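PDB 3WMR: proline iminopeptidase from Streptomyces halstedii, which acts as an amidohydrolase on polyketide substrates, which it meets through a hydrophobic tunnel, and is thought able to release N-terminal proline from peptides. Local coordinates for residues L131-A136 and L146-A151; P275-D278 and D282-Y285. All blocks are in the same frame, centred on the assembly; numbering follows the deposited sequence.

Interaction 1: L131-A136 and L146-A151; sequences LGSVHA and LVVANA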
loop_
_atom_site.group_PDB
_atom_site.type_symbol
_atom_site.label_atom_id
_atom_site.label_comp_id
_atom_site.label_asym_id
_atom_site.label_seq_id
_atom_site.Cartn_x
_atom_site.Cartn_y
_atom_site.Cartn_z
ATOM N N LEU A 131 5.244 5.547 -1.949
ATOM C CA LEU A 131 4.688 6.748 -2.589
ATOM C C LEU A 131 4.459 7.857 -1.558
ATOM O O LEU A 131 4.895 8.998 -1.744
ATOM C CB LEU A 131 3.379 6.404 -3.338
ATOM C CG LEU A 131 2.647 7.558 -4.050
ATOM C CD1 LEU A 131 3.517 8.145 -5.150
ATOM C CD2 LEU A 131 1.309 7.116 -4.619
ATOM N N GLY A 132 3.782 7.520 -0.452
ATOM C CA GLY A 132 3.578 8.483 0.636
ATOM C C GLY A 132 4.863 9.120 1.135
ATOM O O GLY A 132 4.889 10.320 1.422
ATOM N N SER A 133 5.934 8.328 1.237
ATOM C CA SER A 133 7.222 8.835 1.725
ATOM C C SER A 133 7.833 9.825 0.739
ATOM O O SER A 133 8.387 10.858 1.137
ATOM C CB SER A 133 8.210 7.692 1.938
ATOM O OG SER A 133 7.760 6.822 2.946
ATOM N N VAL A 134 7.735 9.501 -0.548
ATOM C CA VAL A 134 8.247 10.391 -1.606
ATOM C C VAL A 134 7.501 11.728 -1.557
ATOM O O VAL A 134 8.100 12.813 -1.577
ATOM C CB VAL A 134 8.107 9.740 -3.005
ATOM C CG1 VAL A 134 8.506 10.706 -4.107
ATOM C CG2 VAL A 134 8.950 8.476 -3.089
ATOM N N HIS A 135 6.185 11.640 -1.485
ATOM C CA HIS A 135 5.344 12.815 -1.306
ATOM C C HIS A 135 5.709 13.636 -0.052
ATOM O O HIS A 135 5.866 14.840 -0.146
ATOM C CB HIS A 135 3.895 12.375 -1.245
ATOM C CG HIS A 135 2.933 13.488 -1.020
ATOM N ND1 HIS A 135 2.252 14.099 -2.051
ATOM C CD2 HIS A 135 2.533 14.101 0.115
ATOM C CE1 HIS A 135 1.469 15.039 -1.558
ATOM N NE2 HIS A 135 1.624 15.062 -0.248
ATOM N N ALA A 136 5.845 12.979 1.104
ATOM C CA ALA A 136 6.184 13.659 2.352
ATOM C C ALA A 136 7.581 14.310 2.317
ATOM O O ALA A 136 7.819 15.295 3.012
ATOM C CB ALA A 136 6.094 12.704 3.531
ATOM N N LEU A 146 2.374 11.154 8.496
ATOM C CA LEU A 146 2.495 10.074 7.528
ATOM C C LEU A 146 2.497 8.746 8.246
ATOM O O LEU A 146 3.276 8.538 9.188
ATOM C CB LEU A 146 3.810 10.178 6.749
ATOM C CG LEU A 146 4.220 8.991 5.858
ATOM C CD1 LEU A 146 3.243 8.792 4.708
ATOM C CD2 LEU A 146 5.646 9.227 5.329
ATOM N N VAL A 147 1.673 7.826 7.767
ATOM C CA VAL A 147 1.782 6.438 8.188
ATOM C C VAL A 147 2.263 5.589 7.007
ATOM O O VAL A 147 1.731 5.670 5.901
ATOM C CB VAL A 147 0.461 5.883 8.716
ATOM C CG1 VAL A 147 0.664 4.468 9.262
ATOM C CG2 VAL A 147 -0.092 6.811 9.786
ATOM N N VAL A 148 3.296 4.802 7.260
ATOM C CA VAL A 148 3.798 3.834 6.303
ATOM C C VAL A 148 3.564 2.454 6.917
ATOM O O VAL A 148 4.271 2.033 7.840
ATOM C CB VAL A 148 5.283 4.067 5.919
ATOM C CG1 VAL A 148 5.427 5.420 5.245
ATOM C CG2 VAL A 148 6.207 3.952 7.122
ATOM N N ALA A 149 2.529 1.794 6.392
ATOM C CA ALA A 149 2.016 0.545 6.901
ATOM C C ALA A 149 2.362 -0.594 5.955
ATOM O O ALA A 149 1.982 -0.548 4.791
ATOM C CB ALA A 149 0.501 0.642 7.039
ATOM N N ASN A 150 3.072 -1.610 6.458
ATOM C CA ASN A 150 3.393 -2.807 5.675
ATOM C C ASN A 150 4.160 -2.428 4.427
ATOM O O ASN A 150 3.971 -2.995 3.350
ATOM C CB ASN A 150 2.122 -3.576 5.316
ATOM C CG ASN A 150 1.136 -3.615 6.467
ATOM O OD1 ASN A 150 1.391 -4.242 7.497
ATOM N ND2 ASN A 150 0.047 -2.913 6.324
ATOM N N ALA A 151 5.036 -1.449 4.586
ATOM C CA ALA A 151 5.713 -0.844 3.438
ATOM C C ALA A 151 7.206 -0.862 3.627
ATOM O O ALA A 151 7.705 -0.318 4.608
ATOM C CB ALA A 151 5.223 0.579 3.250
#

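Interaction 2: P275-D278 and D282-Y285; sequences PFLD and DVRY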
loop_
_atom_site.group_PDB
_atom_site.type_symbol
_atom_site.label_atom_id
_atom_site.label_comp_id
_atom_site.label_asym_id
_atom_site.label_seq_id
_atom_site.Cartn_x
_atom_site.Cartn_y
_atom_site.Cartn_z
ATOM N N PRO A 275 15.326 1.180 7.569
ATOM C CA PRO A 275 15.716 2.513 7.136
ATOM C C PRO A 275 14.730 3.630 7.558
ATOM O O PRO A 275 15.177 4.738 7.793
ATOM C CB PRO A 275 15.794 2.372 5.612
ATOM C CG PRO A 275 16.087 0.934 5.388
ATOM C CD PRO A 275 15.248 0.247 6.427
ATOM N N PHE A 276 13.412 3.352 7.660
ATOM C CA PHE A 276 12.476 4.377 8.161
ATOM C C PHE A 276 12.845 4.749 9.593
ATOM O O PHE A 276 12.906 5.925 9.951
ATOM C CB PHE A 276 11.020 3.911 8.147
ATOM C CG PHE A 276 10.430 3.750 6.781
ATOM C CD1 PHE A 276 10.097 4.854 6.024
ATOM C CD2 PHE A 276 10.127 2.490 6.291
ATOM C CE1 PHE A 276 9.532 4.705 4.774
ATOM C CE2 PHE A 276 9.560 2.331 5.040
ATOM C CZ PHE A 276 9.249 3.437 4.284
ATOM N N LEU A 277 13.114 3.733 10.406
ATOM C CA LEU A 277 13.462 3.938 11.809
ATOM C C LEU A 277 14.795 4.674 12.003
ATOM O O LEU A 277 14.933 5.404 12.970
ATOM C CB LEU A 277 13.518 2.608 12.549
ATOM C CG LEU A 277 12.243 1.774 12.465
ATOM C CD1 LEU A 277 12.416 0.483 13.235
ATOM C CD2 LEU A 277 11.055 2.578 12.964
ATOM N N ASP A 278 15.750 4.495 11.093
ATOM C CA ASP A 278 17.085 5.131 11.222
ATOM C C ASP A 278 17.194 6.498 10.547
ATOM O O ASP A 278 18.091 7.294 10.872
ATOM C CB ASP A 278 18.177 4.216 10.642
ATOM C CG ASP A 278 18.272 2.859 11.359
ATOM O OD1 ASP A 278 17.978 2.769 12.564
ATOM O OD2 ASP A 278 18.659 1.872 10.703
ATOM N N ASP A 282 11.370 12.062 12.973
ATOM C CA ASP A 282 10.289 11.887 13.946
ATOM C C ASP A 282 9.478 10.656 13.571
ATOM O O ASP A 282 8.580 10.748 12.728
ATOM C CB ASP A 282 9.393 13.125 13.967
ATOM C CG ASP A 282 8.297 13.054 15.028
ATOM O OD1 ASP A 282 8.092 11.989 15.669
ATOM O OD2 ASP A 282 7.645 14.093 15.230
ATOM N N VAL A 283 9.787 9.517 14.199
ATOM C CA VAL A 283 9.211 8.248 13.765
ATOM C C VAL A 283 8.933 7.286 14.901
ATOM O O VAL A 283 9.745 7.120 15.814
ATOM C CB VAL A 283 10.099 7.560 12.707
ATOM C CG1 VAL A 283 11.472 7.175 13.285
ATOM C CG2 VAL A 283 9.381 6.347 12.100
ATOM N N ARG A 284 7.774 6.645 14.831
ATOM C CA ARG A 284 7.372 5.687 15.852
ATOM C C ARG A 284 7.052 4.340 15.208
ATOM O O ARG A 284 6.695 4.282 14.038
ATOM C CB ARG A 284 6.216 6.247 16.680
ATOM C CG ARG A 284 4.899 6.377 15.956
ATOM C CD ARG A 284 3.903 7.204 16.767
ATOM N NE ARG A 284 4.163 8.644 16.663
ATOM C CZ ARG A 284 3.340 9.593 17.117
ATOM N NH1 ARG A 284 2.194 9.275 17.721
ATOM N NH2 ARG A 284 3.673 10.871 16.981
ATOM N N TYR A 285 7.216 3.274 15.990
ATOM C CA TYR A 285 7.223 1.896 15.519
ATOM C C TYR A 285 6.151 1.045 16.215
ATOM O O TYR A 285 6.098 0.980 17.456
ATOM C CB TYR A 285 8.610 1.321 15.818
ATOM C CG TYR A 285 8.930 -0.036 15.220
ATOM C CD1 TYR A 285 8.584 -0.347 13.906
ATOM C CD2 TYR A 285 9.636 -0.987 15.957
ATOM C CE1 TYR A 285 8.895 -1.583 13.358
ATOM C CE2 TYR A 285 9.964 -2.219 15.415
ATOM C CZ TYR A 285 9.590 -2.507 14.106
ATOM O OH TYR A 285 9.901 -3.715 13.550
#

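Interaction 1: L131-A136 and L146-A151
L146 reaches from the strand into the helix at G132, S133 and A136, and its branches can be traced outward in order. CB heads for the helix but stops 4.7 Å short of A136 CB, so the stem spans the gap and the touching falls to the two methyls. They divide the helix surface between them. CD1 lies against the backbone of G132, 3.9 Å from G132 C, whereas CD2 is 3.9 Å from A136 CB and 4.0 Å from S133 CA. The first torsion explains this reach: with CG opposite the backbone N (chi1 170°), the branch point is carried out from the strand toward the helix.

The glycine matters for the fit. A methyl built on G132 would point at the strand and come within 3.1 Å of L146 CD1, too close for two carbons, so the missing side chain is what lets the leucine sit on the bare backbone.

The CB of S133 does not aim straight at the strand, yet its OG comes within 3.6 Å of V148 CG1. That contact is nonpolar on the valine side; the hydroxyl finds its polar partner in its own helix, with a hydrogen bond to the carbonyl of G129. On the other side of the strand, V147 instead touches F123 of strand 120-125.

The short axes approach to 8.7 Å at 154°, so helix and strand run nearly antiparallel, and every touching residue is buried. This is the return half of a beta-alpha-beta crossover, strand 120-125, helix 127-137 and strand 143-149, within the alpha/beta hydrolase fold; the same helix begins directly after S126, the predicted nucleophile, within the probable nucleophile elbow.

Interaction 2: P275-D278 and D282-Y285
L277 presses both of its methyls against Y285, and the two side chains cross at about a right angle. The first shell is centred on a CH-pi contact: L277 CD1 stands 3.9 Å from the centroid of the Y285 ring and 6° off its normal, squarely above the middle of one face. CD2 works nearer the root of the ring, 3.9 Å from Y285 CD1, and also meets V283, two residues earlier on the strand, with V283 CG2 4.2 Å away. One leucine thus joins two strand residues that point the same way.

V283 adds a second patch of a different kind. Its CG1 rests on the helix backbone, 3.8 Å from F276 O and 3.9 Å from L277 O, so this methyl meets carbonyl oxygens, while CG2 is the one facing the leucine.

Torsions set up the ring contact: Y285 CG lies opposite its backbone N (chi1 -171°), which swings the ring out from the strand to where the leucine can lie on it. Further out, the Y285 side chain also touches P270 and V273 from earlier in the helix, and I262 of strand 258-263. Replacing Y285 with an alanine would probably leave L277 CD1 without the ring face beneath it and open a gap beside P270 and V273.

Between V283 and Y285, R284 points away from the helix and gives its NH1 to a hydrogen bond with S313 OG. Its backbone bonds to T258 and V260 tie the strand to its neighbour 258-263. The chain leaves helix 270-279 and returns along it as strand 283-288, an outermost strand of the sheet in this chain, while F276 and V283 both reach V260 on the strand next to it.

Interactions 1 and 2 come in series along the chain, with centres about 12 Å apart, and belong to two separate beta-alpha-beta units of one mixed sheet, with the helices between 155 and 230 inserted between them in sequence. Strands 143-149, 258-263 and 283-288 lie side by side and parallel, so strand 258-263 separates the two. F276 bridges them directly: its CE1 is 3.3 Å from S133 OG and 4.1 Å from V148 CG2, and its CE2 is 3.3 Å from A151 O. Helices 127-137 and 270-279 are thereby joined across the same face of the sheet. The side chains of V148 and Y285 are each about 9 Å from those of predicted active-site residues, S126 and D266 respectively.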